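Local coordinates for protein aminopentol aminotransferase (Sphingopyxis macrogoltabida, PDB 6HBS) that catalyses the pyridoxal-phosphate-dependent deamination of aminopentol, hydrolysed fumonisin B1, to its 2-keto form, with pyruvate as the preferred amino acceptor, at residues C60-N65 with P374-F379; A112-N117 with I266-G271; A194-H199 with D241-H246; D230-G235 with W256-A261; N262-S267 with S291-A296. All coordinates share one frame; numbering follows the deposited sequence.

Contact 1 (C60-N65 with P374-F379); sequences CAYGPN and PYHNMF
Two loops that border the cofactor cavity meet here through a ring pair, Tyr62 on His376, and a CH-pi contact of Gly63 on Phe379, without a hydrogen bond between them. The ring pair is T-shaped: the CD2-CE2 edge of Tyr62 stands over the face of the imidazole, with ring centroids 5.0 Å apart and planes at 81°. The imidazole is kept from turning by its own segment, because His376 ND1 donates to Asn377 O at 2.7 Å, in the carbonyl plane and on a lone pair. An alanine in place of His376 would probably leave the Tyr62 edge without this face and Asn377 O without this donor. In the second pair Phe379 CG lies anti to its carbonyl carbon (chi1 -60°), which swings the ring over Gly63: Gly63 CA sits 3.7 Å from the Phe379 ring centroid, only 9° off the ring normal. Asn377 ND2 lies over the opposite face, offset toward the rim. Phe379 CB packs separately, 3.8 Å from Cys60 SG. Cys60 O accepts from both Gly63 N and Asn65 N, which come from opposite faces of its plane. Ala61 N donates to Thr89 OG1 of the second subunit, while Asn377 OD1 bonds Arg233, a residue of the pyridoxal phosphate pocket. The contact thus belongs to the cofactor-site surround of a class-III aminotransferase dimer.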
# COMPACT_ATOMS: atom_id res chain seq x y z
N CYS A 60 18.17 9.28 -0.64
CA CYS A 60 17.89 8.04 -1.42
C CYS A 60 16.36 7.77 -1.40
O CYS A 60 15.90 6.67 -1.13
CB CYS A 60 18.59 6.81 -0.87
SG CYS A 60 20.40 6.88 -0.92
N ALA A 61 15.60 8.81 -1.71
CA ALA A 61 14.14 8.72 -1.83
C ALA A 61 13.51 8.30 -0.48
O ALA A 61 12.43 7.73 -0.47
CB ALA A 61 13.81 7.76 -2.95
N TYR A 62 14.20 8.60 0.63
CA TYR A 62 13.83 8.25 2.03
C TYR A 62 13.94 6.75 2.25
O TYR A 62 13.21 6.20 3.03
CB TYR A 62 12.44 8.78 2.42
CG TYR A 62 12.44 10.24 2.77
CD1 TYR A 62 12.31 11.22 1.80
CD2 TYR A 62 12.55 10.64 4.09
CE1 TYR A 62 12.32 12.56 2.13
CE2 TYR A 62 12.53 11.98 4.44
CZ TYR A 62 12.41 12.94 3.46
OH TYR A 62 12.41 14.25 3.84
N GLY A 63 14.91 6.14 1.56
CA GLY A 63 15.31 4.77 1.75
C GLY A 63 15.31 3.94 0.47
O GLY A 63 16.23 3.16 0.26
N PRO A 64 14.24 3.95 -0.36
CA PRO A 64 14.14 3.02 -1.48
C PRO A 64 15.31 2.94 -2.48
O PRO A 64 15.52 1.89 -3.04
CB PRO A 64 12.88 3.51 -2.21
CG PRO A 64 12.00 4.02 -1.06
CD PRO A 64 12.99 4.69 -0.13
N ASN A 65 16.04 4.03 -2.68
CA ASN A 65 17.13 4.01 -3.66
C ASN A 65 18.38 3.39 -3.02
O ASN A 65 19.25 4.10 -2.51
CB ASN A 65 17.42 5.40 -4.24
CG ASN A 65 18.53 5.33 -5.28
OD1 ASN A 65 18.63 4.32 -5.99
ND2 ASN A 65 19.32 6.39 -5.36
N PRO A 374 18.21 18.21 7.75
CA PRO A 374 18.53 18.67 9.10
C PRO A 374 17.81 17.98 10.27
O PRO A 374 18.23 18.23 11.41
CB PRO A 374 18.09 20.14 9.05
CG PRO A 374 16.93 20.13 8.13
CD PRO A 374 17.32 19.15 7.05
N TYR A 375 16.79 17.11 10.01
CA TYR A 375 16.11 16.44 11.17
C TYR A 375 15.87 14.93 10.97
O TYR A 375 15.57 14.24 11.95
CB TYR A 375 14.87 17.24 11.60
CG TYR A 375 13.69 17.23 10.67
CD1 TYR A 375 12.91 16.08 10.50
CD2 TYR A 375 13.31 18.37 9.98
CE1 TYR A 375 11.81 16.05 9.66
CE2 TYR A 375 12.21 18.36 9.13
CZ TYR A 375 11.45 17.20 8.98
OH TYR A 375 10.38 17.19 8.13
N HIS A 376 16.02 14.41 9.76
CA HIS A 376 15.73 13.01 9.43
C HIS A 376 17.03 12.35 9.01
O HIS A 376 17.84 12.96 8.29
CB HIS A 376 14.68 12.92 8.31
CG HIS A 376 14.14 11.55 8.04
ND1 HIS A 376 14.90 10.54 7.47
CD2 HIS A 376 12.88 11.04 8.19
CE1 HIS A 376 14.15 9.45 7.31
NE2 HIS A 376 12.89 9.74 7.75
N ASN A 377 17.21 11.08 9.37
CA ASN A 377 18.41 10.40 8.98
C ASN A 377 18.49 10.32 7.45
O ASN A 377 17.46 10.30 6.76
CB ASN A 377 18.59 9.00 9.57
CG ASN A 377 17.64 7.98 8.97
OD1 ASN A 377 16.52 7.85 9.42
ND2 ASN A 377 18.09 7.27 7.93
N MET A 378 19.74 10.28 6.97
CA MET A 378 20.05 10.15 5.56
C MET A 378 20.42 8.71 5.24
O MET A 378 20.37 7.83 6.10
CB MET A 378 21.16 11.15 5.22
CG MET A 378 20.59 12.53 5.17
SD MET A 378 21.82 13.84 5.29
CE MET A 378 22.08 13.87 7.06
N PHE A 379 20.71 8.47 3.97
CA PHE A 379 21.00 7.17 3.44
C PHE A 379 22.08 7.27 2.36
O PHE A 379 22.09 8.22 1.58
CB PHE A 379 19.76 6.56 2.78
CG PHE A 379 18.55 6.36 3.65
CD1 PHE A 379 17.70 7.41 3.95
CD2 PHE A 379 18.30 5.12 4.22
CE1 PHE A 379 16.57 7.19 4.73
CE2 PHE A 379 17.18 4.91 5.02
CZ PHE A 379 16.30 5.94 5.24

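Contact 2 (A112-N117 with I266-G271); sequences AMFCKN and ISALLG. With PLP (pyridoxal-5'-phosphate), chain C.
An antiparallel strand pairing, with Met113 facing Leu269 and Cys115 facing Ser267 as hydrogen-bonded pairs, forms one margin of the seven-stranded mixed sheet. The axes of strands 112-115 and 267-271 run at 160° and approach to 4.6 Å. Met113 N gives its proton to Leu269 O at 2.9 Å, and Met113 O takes one back from Leu269 N; Cys115 and Ser267 exchange a second such pair. Between them, Phe114 and Ala268 form a non-hydrogen-bonded pair whose side chains share a face, Phe114 CD1 lying 3.8 Å from Ala268 CB. Beyond the last backbone pair the Ser267 hydroxyl prolongs the link: with OG anti to the carbonyl carbon (chi1 -60°), it donates to Lys116 O at 2.9 Å from 53° above the carbonyl plane. An alanine at Ser267 would lack this hydroxyl and would probably leave Lys116 O without that donor, weakening the hold on the turn into Asn117. That turn matters to the cofactor, since Asn117 CB approaches PLP O2P at 3.5 Å, while the amide of Asn117 is bonded to Asp120 and Trp289 of the second subunit. Strand 111-115 is the outermost of the sheet within this chain, and strand 253-256 flanks 267-271 on its other side. Helix 94-105 packs against the Phe114 face, and helix 118-133 against the face of Cys115 and Leu269.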
# COMPACT_ATOMS: atom_id res chain seq x y z
N ALA A 112 7.37 -16.13 3.77
CA ALA A 112 7.19 -14.72 3.48
C ALA A 112 5.74 -14.41 3.08
O ALA A 112 5.09 -15.21 2.45
CB ALA A 112 8.15 -14.33 2.40
N MET A 113 5.29 -13.19 3.41
CA MET A 113 4.09 -12.61 2.87
C MET A 113 4.45 -11.24 2.28
O MET A 113 5.31 -10.53 2.86
CB MET A 113 3.01 -12.47 3.96
CG MET A 113 2.59 -13.81 4.53
SD MET A 113 1.49 -13.63 5.95
CE MET A 113 -0.05 -13.16 5.16
N PHE A 114 3.85 -10.89 1.12
CA PHE A 114 4.15 -9.67 0.40
C PHE A 114 2.93 -8.77 0.44
O PHE A 114 1.78 -9.25 0.29
CB PHE A 114 4.64 -9.97 -1.02
CG PHE A 114 5.91 -10.79 -1.02
CD1 PHE A 114 7.09 -10.25 -0.56
CD2 PHE A 114 5.89 -12.13 -1.37
CE1 PHE A 114 8.23 -11.02 -0.45
CE2 PHE A 114 7.03 -12.91 -1.24
CZ PHE A 114 8.19 -12.36 -0.77
N CYS A 115 3.20 -7.47 0.59
CA CYS A 115 2.20 -6.39 0.65
C CYS A 115 2.77 -5.15 -0.06
O CYS A 115 3.71 -5.28 -0.85
CB CYS A 115 1.83 -6.12 2.11
SG CYS A 115 3.29 -5.98 3.17
N LYS A 116 2.17 -3.97 0.16
CA LYS A 116 2.64 -2.78 -0.54
C LYS A 116 3.48 -1.89 0.37
O LYS A 116 4.60 -1.57 0.01
CB LYS A 116 1.48 -1.97 -1.12
CG LYS A 116 0.87 -2.56 -2.39
CD LYS A 116 1.78 -2.57 -3.61
CE LYS A 116 2.28 -3.95 -3.94
NZ LYS A 116 2.89 -3.99 -5.27
N ASN A 117 2.87 -1.43 1.46
CA ASN A 117 3.44 -0.45 2.35
C ASN A 117 4.17 -1.18 3.48
O ASN A 117 3.75 -2.26 3.88
CB ASN A 117 2.38 0.43 3.02
CG ASN A 117 1.46 1.16 2.06
OD1 ASN A 117 1.92 1.87 1.16
ND2 ASN A 117 0.15 1.07 2.28
N ILE A 266 6.83 -2.60 -2.91
CA ILE A 266 6.62 -3.90 -2.36
C ILE A 266 7.25 -3.92 -0.95
O ILE A 266 8.32 -3.33 -0.72
CB ILE A 266 7.16 -5.03 -3.25
CG1 ILE A 266 6.88 -6.41 -2.65
CG2 ILE A 266 8.64 -4.84 -3.58
CD1 ILE A 266 7.04 -7.55 -3.63
N SER A 267 6.56 -4.59 -0.04
CA SER A 267 6.98 -4.76 1.39
C SER A 267 6.72 -6.21 1.75
O SER A 267 6.08 -6.95 0.98
CB SER A 267 6.24 -3.78 2.31
OG SER A 267 6.52 -2.42 1.95
N ALA A 268 7.27 -6.66 2.88
CA ALA A 268 7.23 -8.06 3.22
C ALA A 268 7.19 -8.26 4.73
O ALA A 268 7.84 -7.51 5.47
CB ALA A 268 8.42 -8.80 2.67
N LEU A 269 6.51 -9.33 5.12
CA LEU A 269 6.62 -9.96 6.44
C LEU A 269 7.33 -11.31 6.30
O LEU A 269 6.84 -12.20 5.61
CB LEU A 269 5.23 -10.11 7.04
CG LEU A 269 5.22 -10.68 8.47
CD1 LEU A 269 6.02 -9.78 9.39
CD2 LEU A 269 3.80 -10.83 9.00
N LEU A 270 8.47 -11.48 6.98
CA LEU A 270 9.25 -12.75 7.03
C LEU A 270 9.04 -13.39 8.40
O LEU A 270 9.05 -12.68 9.40
CB LEU A 270 10.73 -12.45 6.78
CG LEU A 270 11.19 -12.34 5.31
CD1 LEU A 270 11.35 -13.70 4.66
CD2 LEU A 270 10.24 -11.49 4.50
N GLY A 271 8.79 -14.70 8.44
CA GLY A 271 8.39 -15.30 9.70
C GLY A 271 8.92 -16.70 9.85
O GLY A 271 9.15 -17.36 8.84
N1 PLP C . 8.70 1.07 9.82
C2 PLP C . 9.81 1.82 9.74
C2A PLP C . 10.99 1.59 10.65
C3 PLP C . 9.91 2.83 8.69
O3 PLP C . 11.01 3.60 8.57
C4 PLP C . 8.77 3.01 7.76
C4A PLP C . 8.91 4.04 6.69
C5 PLP C . 7.57 2.16 8.00
C6 PLP C . 7.62 1.21 9.02
C5A PLP C . 6.31 2.24 7.14
O4P PLP C . 6.61 2.01 5.74
P PLP C . 5.62 2.77 4.72
O1P PLP C . 5.87 4.21 4.81
O2P PLP C . 4.24 2.44 5.21
O3P PLP C . 6.04 2.14 3.41

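Contact 3 (A194-H199 with D241-H246); sequences ATPFRH and DCSWTH
Trp244 NE1 donates to Pro196 O at 2.9 Å, the one hydrogen bond between these segments. The oxygen lies near the indole plane, 12° out of it, and the N-H...O angle is 152°. Two carbons of the indole add apolar contacts: Trp244 CD1 is 3.7 Å from Pro196 CB, and Trp244 CH2 packs at 3.9 Å on Ala194 CB. Beside it, Pro196 CB presses on Ser243 CB at 3.4 Å, tighter than usual van der Waals contact.

A type I beta turn from Cys242 to Thr245, closed by Thr245 N to Cys242 O at 2.9 Å, sets both Ser243 and Trp244 against the proline. Further out, the Ser243 hydroxyl is bonded to Asp231, and on the other segment Thr195 OG1 donates to Phe197 O at 2.7 Å, bracing the bend after Ala194. Strand 189-194 ends at this bend, and His199 beyond it touches pyridoxal phosphate. Such loops at the C-terminal ends of parallel strands line the cofactor site of fold-type I PLP enzymes.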
# COMPACT_ATOMS: atom_id res chain seq x y z
N ALA A 194 10.80 -3.93 17.81
CA ALA A 194 12.04 -3.16 17.90
C ALA A 194 12.54 -2.83 16.48
O ALA A 194 12.64 -3.71 15.66
CB ALA A 194 13.06 -3.98 18.64
N THR A 195 12.90 -1.56 16.24
CA THR A 195 13.77 -1.18 15.13
C THR A 195 15.19 -1.62 15.49
O THR A 195 15.53 -1.76 16.67
CB THR A 195 13.69 0.31 14.82
OG1 THR A 195 14.15 1.12 15.91
CG2 THR A 195 12.29 0.72 14.43
N PRO A 196 16.04 -1.93 14.51
CA PRO A 196 17.33 -2.54 14.81
C PRO A 196 18.37 -1.54 15.34
O PRO A 196 19.34 -1.98 15.93
CB PRO A 196 17.79 -3.15 13.48
CG PRO A 196 17.03 -2.39 12.42
CD PRO A 196 15.77 -1.86 13.06
N PHE A 197 18.13 -0.25 15.16
CA PHE A 197 18.80 0.80 15.95
C PHE A 197 17.80 1.94 16.14
O PHE A 197 16.67 1.90 15.58
CB PHE A 197 20.13 1.21 15.31
CG PHE A 197 20.11 1.78 13.92
CD1 PHE A 197 20.16 0.95 12.80
CD2 PHE A 197 20.11 3.16 13.73
CE1 PHE A 197 20.18 1.49 11.52
CE2 PHE A 197 20.12 3.70 12.45
CZ PHE A 197 20.14 2.87 11.35
N ARG A 198 18.17 2.96 16.93
CA ARG A 198 17.33 4.11 17.13
C ARG A 198 17.51 5.05 15.93
O ARG A 198 18.61 5.62 15.74
CB ARG A 198 17.68 4.84 18.43
CG ARG A 198 16.76 6.01 18.74
CD ARG A 198 15.36 5.52 19.10
NE ARG A 198 14.52 6.63 19.53
CZ ARG A 198 13.29 6.50 19.98
NH1 ARG A 198 12.66 5.33 19.89
NH2 ARG A 198 12.71 7.56 20.53
N HIS A 199 16.45 5.19 15.12
CA HIS A 199 16.46 6.01 13.91
C HIS A 199 15.18 6.83 13.84
O HIS A 199 14.20 6.43 13.18
CB HIS A 199 16.77 5.18 12.65
CG HIS A 199 15.97 3.93 12.42
ND1 HIS A 199 14.58 3.90 12.39
CD2 HIS A 199 16.37 2.67 12.11
CE1 HIS A 199 14.18 2.67 12.12
NE2 HIS A 199 15.25 1.89 11.92
N ASP A 241 21.09 -9.76 5.71
CA ASP A 241 20.11 -10.47 6.49
C ASP A 241 19.52 -9.43 7.46
O ASP A 241 19.82 -8.23 7.37
CB ASP A 241 20.80 -11.70 7.11
CG ASP A 241 19.89 -12.79 7.67
OD1 ASP A 241 18.71 -12.53 7.95
OD2 ASP A 241 20.38 -13.91 7.79
N CYS A 242 18.64 -9.89 8.35
CA CYS A 242 18.05 -9.06 9.36
C CYS A 242 19.17 -8.28 10.05
O CYS A 242 20.24 -8.83 10.31
CB CYS A 242 17.30 -9.92 10.36
SG CYS A 242 16.50 -8.98 11.70
N SER A 243 18.92 -7.00 10.33
CA SER A 243 19.92 -6.09 10.83
C SER A 243 20.42 -6.48 12.24
O SER A 243 21.36 -5.86 12.68
CB SER A 243 19.38 -4.70 10.84
OG SER A 243 19.01 -4.28 9.53
N TRP A 244 19.76 -7.40 12.95
CA TRP A 244 20.27 -7.91 14.24
C TRP A 244 21.16 -9.15 14.09
O TRP A 244 21.53 -9.75 15.11
CB TRP A 244 19.13 -8.15 15.25
CG TRP A 244 18.80 -6.90 16.00
CD1 TRP A 244 19.30 -5.65 15.79
CD2 TRP A 244 17.93 -6.79 17.14
NE1 TRP A 244 18.79 -4.76 16.71
CE2 TRP A 244 17.94 -5.43 17.54
CE3 TRP A 244 17.14 -7.70 17.84
CZ2 TRP A 244 17.18 -4.97 18.61
CZ3 TRP A 244 16.39 -7.24 18.89
CH2 TRP A 244 16.40 -5.89 19.26
N THR A 245 21.51 -9.54 12.86
CA THR A 245 22.34 -10.72 12.64
C THR A 245 23.67 -10.61 13.39
O THR A 245 24.06 -11.57 14.03
CB THR A 245 22.69 -10.93 11.16
OG1 THR A 245 21.48 -10.94 10.40
CG2 THR A 245 23.42 -12.24 10.97
N HIS A 246 24.34 -9.45 13.31
CA HIS A 246 25.66 -9.22 13.94
C HIS A 246 25.60 -9.18 15.48
O HIS A 246 26.63 -9.23 16.12
CB HIS A 246 26.33 -7.96 13.35
CG HIS A 246 26.86 -8.13 11.95
ND1 HIS A 246 26.50 -7.28 10.90
CD2 HIS A 246 27.74 -9.02 11.42
CE1 HIS A 246 27.13 -7.64 9.80
NE2 HIS A 246 27.90 -8.71 10.10

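Contact 4 (D230-G235 with W256-A261); sequences DDVRAG and WGKCFA. With PLP (pyridoxal-5'-phosphate), chain C.
Val232 CG1 lies 3.6 Å from Lys258 NZ, right beside the covalent link of the internal aldimine form, in which Lys258 NZ is joined to PLP C4A at 1.6 Å. The lysine chain runs extended from CB until a bend at its last torsion (chi4 85°), which turns NZ to the pyridine ring. Along the way Lys258 CB passes 3.5 Å from Val232 O, and the two side chains cross at about a right angle. Val232 also packs against the ring, with CG1 3.6 Å from PLP C4. Arg233 serves the phenolic oxygen: NE donates to PLP O3 at 2.8 Å with an N-H...O angle of 171°, the acceptor near the guanidinium plane, and NH2 adds a weak second bond. Asp230 OD2 lies 2.7 Å from PLP N1, the aspartate-pyridine pairing characteristic of fold-type I aminotransferases; the end of strand 226-230 and the loops after it and after strand 253-256 carry these groups. Asp230 is steadied by its own chain, OD1 accepting from Val232 N in an Asx turn, and by His146 at OD2. Away from the cofactor, Asp231 CB stands over the six-membered ring of Trp256, 4.2 Å from its centroid and 7° off the normal. Gly235 CA reaches Trp256 CZ3 at 3.6 Å, where a CB would clash with the indole. One water joins the loops, accepting from Gly257 N and placed where it can donate to Asp231 O.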
# COMPACT_ATOMS: atom_id res chain seq x y z
N ASP A 230 11.58 -4.52 13.15
CA ASP A 230 11.10 -3.70 12.06
C ASP A 230 12.31 -3.22 11.25
O ASP A 230 12.93 -2.25 11.61
CB ASP A 230 10.22 -2.56 12.57
CG ASP A 230 9.68 -1.70 11.47
OD1 ASP A 230 10.10 -1.91 10.30
OD2 ASP A 230 8.93 -0.76 11.80
N ASP A 231 12.57 -3.92 10.13
CA ASP A 231 13.72 -3.68 9.27
C ASP A 231 13.31 -2.92 8.01
O ASP A 231 14.06 -2.96 7.01
CB ASP A 231 14.45 -4.96 8.90
CG ASP A 231 15.88 -5.02 9.41
OD1 ASP A 231 16.55 -3.94 9.43
OD2 ASP A 231 16.33 -6.14 9.72
N VAL A 232 12.17 -2.20 8.07
CA VAL A 232 11.68 -1.51 6.88
C VAL A 232 12.69 -0.42 6.46
O VAL A 232 12.90 -0.20 5.24
CB VAL A 232 10.26 -0.93 7.12
CG1 VAL A 232 9.88 0.05 6.01
CG2 VAL A 232 9.24 -2.05 7.22
N ARG A 233 13.26 0.29 7.44
CA ARG A 233 14.15 1.37 7.18
C ARG A 233 15.60 0.91 6.98
O ARG A 233 16.29 1.38 6.04
CB ARG A 233 14.10 2.44 8.28
CG ARG A 233 14.57 3.79 7.74
CD ARG A 233 14.57 4.91 8.75
NE ARG A 233 13.22 5.22 9.22
CZ ARG A 233 12.90 6.22 10.04
NH1 ARG A 233 13.77 7.20 10.27
NH2 ARG A 233 11.69 6.25 10.59
N ALA A 234 16.10 0.05 7.88
CA ALA A 234 17.54 -0.32 7.90
C ALA A 234 17.86 -1.56 7.05
O ALA A 234 19.02 -1.84 6.78
CB ALA A 234 17.97 -0.53 9.33
N GLY A 235 16.83 -2.33 6.65
CA GLY A 235 17.05 -3.58 5.99
C GLY A 235 17.93 -3.39 4.74
O GLY A 235 17.74 -2.46 3.97
N TRP A 256 9.97 -5.82 6.33
CA TRP A 256 10.87 -5.32 5.29
C TRP A 256 10.07 -4.45 4.32
O TRP A 256 8.86 -4.64 4.14
CB TRP A 256 11.52 -6.47 4.54
CG TRP A 256 12.33 -7.38 5.39
CD1 TRP A 256 11.87 -8.38 6.18
CD2 TRP A 256 13.75 -7.42 5.47
NE1 TRP A 256 12.92 -9.02 6.79
CE2 TRP A 256 14.08 -8.46 6.37
CE3 TRP A 256 14.79 -6.67 4.89
CZ2 TRP A 256 15.40 -8.78 6.67
CZ3 TRP A 256 16.09 -6.98 5.21
CH2 TRP A 256 16.38 -8.01 6.10
N GLY A 257 10.77 -3.49 3.72
CA GLY A 257 10.16 -2.63 2.71
C GLY A 257 11.19 -1.66 2.19
O GLY A 257 12.41 -1.96 2.23
N LYS A 258 10.70 -0.55 1.65
CA LYS A 258 11.46 0.57 1.05
C LYS A 258 12.33 0.12 -0.14
O LYS A 258 12.05 0.53 -1.25
CB LYS A 258 12.25 1.35 2.12
CG LYS A 258 11.34 2.22 2.99
CD LYS A 258 11.98 3.13 4.05
CE LYS A 258 11.00 4.16 4.61
NZ LYS A 258 10.16 3.68 5.76
N CYS A 259 13.41 -0.61 0.11
CA CYS A 259 14.50 -0.65 -0.84
C CYS A 259 14.75 -2.04 -1.42
O CYS A 259 15.59 -2.15 -2.29
CB CYS A 259 15.80 -0.13 -0.23
SG CYS A 259 16.62 -1.31 0.86
N PHE A 260 13.99 -3.08 -1.04
CA PHE A 260 14.36 -4.43 -1.55
C PHE A 260 13.90 -4.69 -3.00
O PHE A 260 14.20 -5.74 -3.56
CB PHE A 260 13.98 -5.56 -0.59
CG PHE A 260 12.53 -5.90 -0.43
CD1 PHE A 260 11.86 -6.66 -1.37
CD2 PHE A 260 11.85 -5.53 0.72
CE1 PHE A 260 10.53 -6.99 -1.20
CE2 PHE A 260 10.52 -5.87 0.90
CZ PHE A 260 9.86 -6.62 -0.05
N ALA A 261 13.21 -3.73 -3.62
CA ALA A 261 13.00 -3.71 -5.10
C ALA A 261 13.49 -2.37 -5.68
O ALA A 261 13.05 -1.96 -6.74
CB ALA A 261 11.53 -3.98 -5.40
N1 PLP C . 8.70 1.07 9.82
C2 PLP C . 9.81 1.82 9.74
C2A PLP C . 10.99 1.59 10.65
C3 PLP C . 9.91 2.83 8.69
O3 PLP C . 11.01 3.60 8.57
C4 PLP C . 8.77 3.01 7.76
C4A PLP C . 8.91 4.04 6.69
C5 PLP C . 7.57 2.16 8.00
C6 PLP C . 7.62 1.21 9.02
C5A PLP C . 6.31 2.24 7.14
O4P PLP C . 6.61 2.01 5.74
P PLP C . 5.62 2.77 4.72
O1P PLP C . 5.87 4.21 4.81
O2P PLP C . 4.24 2.44 5.21
O3P PLP C . 6.04 2.14 3.41
O HOH W 1 13.60 -3.55 4.33

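Contact 5 (N262-S267 with S291-A296); sequences NGYPIS and SAVPMA
Tyr264, Pro265 and Ile266 lie against the first turn of helix 292-307, an apolar loop-on-helix packing centred on Pro294, in the large PLP-binding domain of the aminotransferase fold. No hydrogen bond crosses between the segments. Followed outward, the Tyr264 side chain begins with CB, which lies 4.1 Å from Pro294 CA. With CG anti to the carbonyl carbon (chi1 -76°), the ring then crosses Val293 obliquely, and CE2 meets Val293 CG1 at 4.0 Å. At the tip, OH is hydrogen-bonded to Glu75 of helix 72-82, tying this loop to a further helix.

Pro294 occupies the middle of the contact, its CB directed toward the loop. That CB comes to 3.5 Å from Pro265 O, an oxygen that is also bonded by Lys116, and Pro294 CG packs 4.1 Å from Pro265 CD. Ile266 CB lies at the same distance from Pro294 CB, beyond which its longer branch reaches the next residue of the helix. The second subunit borders the loop as well, with its Thr87 bonded to Gly263 O and its Phe288 packed on Pro265. With CG1 anti to the backbone N (chi1 -178°), the Ile266 chain crosses Met295 at about a right angle, and CD1 ends 3.8 Å from Met295 CG.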
# COMPACT_ATOMS: atom_id res chain seq x y z
N ASN A 262 14.45 -1.73 -4.99
CA ASN A 262 15.17 -0.56 -5.44
C ASN A 262 14.22 0.56 -5.91
O ASN A 262 14.55 1.32 -6.80
CB ASN A 262 16.18 -0.87 -6.56
CG ASN A 262 17.20 0.23 -6.70
OD1 ASN A 262 17.69 0.72 -5.68
ND2 ASN A 262 17.51 0.65 -7.94
N GLY A 263 13.05 0.70 -5.26
CA GLY A 263 12.12 1.79 -5.60
C GLY A 263 10.76 1.29 -6.05
O GLY A 263 9.80 2.02 -5.98
N TYR A 264 10.69 0.06 -6.58
CA TYR A 264 9.37 -0.56 -6.89
C TYR A 264 8.60 -0.82 -5.59
O TYR A 264 9.19 -1.12 -4.55
CB TYR A 264 9.59 -1.81 -7.74
CG TYR A 264 9.93 -1.50 -9.18
CD1 TYR A 264 11.22 -1.21 -9.57
CD2 TYR A 264 8.93 -1.42 -10.15
CE1 TYR A 264 11.54 -0.88 -10.88
CE2 TYR A 264 9.23 -1.12 -11.47
CZ TYR A 264 10.54 -0.85 -11.83
OH TYR A 264 10.84 -0.52 -13.12
N PRO A 265 7.25 -0.66 -5.58
CA PRO A 265 6.47 -0.70 -4.35
C PRO A 265 6.14 -2.13 -3.96
O PRO A 265 5.26 -2.79 -4.57
CB PRO A 265 5.23 0.11 -4.72
CG PRO A 265 5.02 -0.21 -6.20
CD PRO A 265 6.43 -0.37 -6.76
N ILE A 266 6.83 -2.60 -2.91
CA ILE A 266 6.62 -3.90 -2.36
C ILE A 266 7.25 -3.92 -0.95
O ILE A 266 8.32 -3.33 -0.72
CB ILE A 266 7.16 -5.03 -3.25
CG1 ILE A 266 6.88 -6.41 -2.65
CG2 ILE A 266 8.64 -4.84 -3.58
CD1 ILE A 266 7.04 -7.55 -3.63
N SER A 267 6.56 -4.59 -0.04
CA SER A 267 6.98 -4.76 1.39
C SER A 267 6.72 -6.21 1.75
O SER A 267 6.08 -6.95 0.98
CB SER A 267 6.24 -3.78 2.31
OG SER A 267 6.52 -2.42 1.95
N SER A 291 0.90 -8.22 -7.39
CA SER A 291 1.41 -7.72 -8.66
C SER A 291 2.85 -8.21 -8.91
O SER A 291 3.72 -8.11 -8.04
CB SER A 291 1.33 -6.22 -8.71
OG SER A 291 -0.00 -5.79 -8.51
N ALA A 292 3.10 -8.69 -10.15
CA ALA A 292 4.32 -9.37 -10.52
C ALA A 292 5.49 -8.41 -10.79
O ALA A 292 6.62 -8.79 -10.52
CB ALA A 292 4.06 -10.22 -11.74
N VAL A 293 5.27 -7.22 -11.35
CA VAL A 293 6.41 -6.39 -11.78
C VAL A 293 7.26 -6.00 -10.56
O VAL A 293 8.48 -6.12 -10.59
CB VAL A 293 5.99 -5.20 -12.65
CG1 VAL A 293 7.13 -4.19 -12.89
CG2 VAL A 293 5.47 -5.69 -14.01
N PRO A 294 6.68 -5.52 -9.44
CA PRO A 294 7.48 -5.24 -8.25
C PRO A 294 8.19 -6.49 -7.73
O PRO A 294 9.29 -6.38 -7.23
CB PRO A 294 6.46 -4.65 -7.26
CG PRO A 294 5.41 -4.07 -8.17
CD PRO A 294 5.29 -5.07 -9.30
N MET A 295 7.58 -7.68 -7.91
CA MET A 295 8.20 -8.89 -7.49
C MET A 295 9.43 -9.23 -8.36
O MET A 295 10.45 -9.75 -7.83
CB MET A 295 7.21 -10.05 -7.49
CG MET A 295 6.13 -9.89 -6.44
SD MET A 295 5.14 -11.37 -6.34
CE MET A 295 3.80 -10.73 -5.36
N ALA A 296 9.33 -8.98 -9.66
CA ALA A 296 10.46 -9.19 -10.58
C ALA A 296 11.63 -8.26 -10.22
O ALA A 296 12.82 -8.67 -10.21
CB ALA A 296 10.00 -8.99 -12.02

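Along the chain contact 1 spans the other four. Contacts 3 and 4, whose segments alternate, fall between the two segments of contact 2, and both close before contact 5 opens. Contact 4 is the hub, its centre 10 to 12 Å from each of the others. It meets contact 2 through the Ala268 O to Trp256 N bond of neighbouring strands in the seven-stranded sheet, and contact 3 through Ala194 to Asp230 and Ser243 to Asp231. Contacts 2 and 5 share Ile266 and Ser267, leading from sheet edge to helix 292-307. Contacts 3 and 5 are farthest apart, centres about 23 Å. Contacts 1, 2, 4 and 5 touch the second subunit, which places the cofactor site beside the dimer interface.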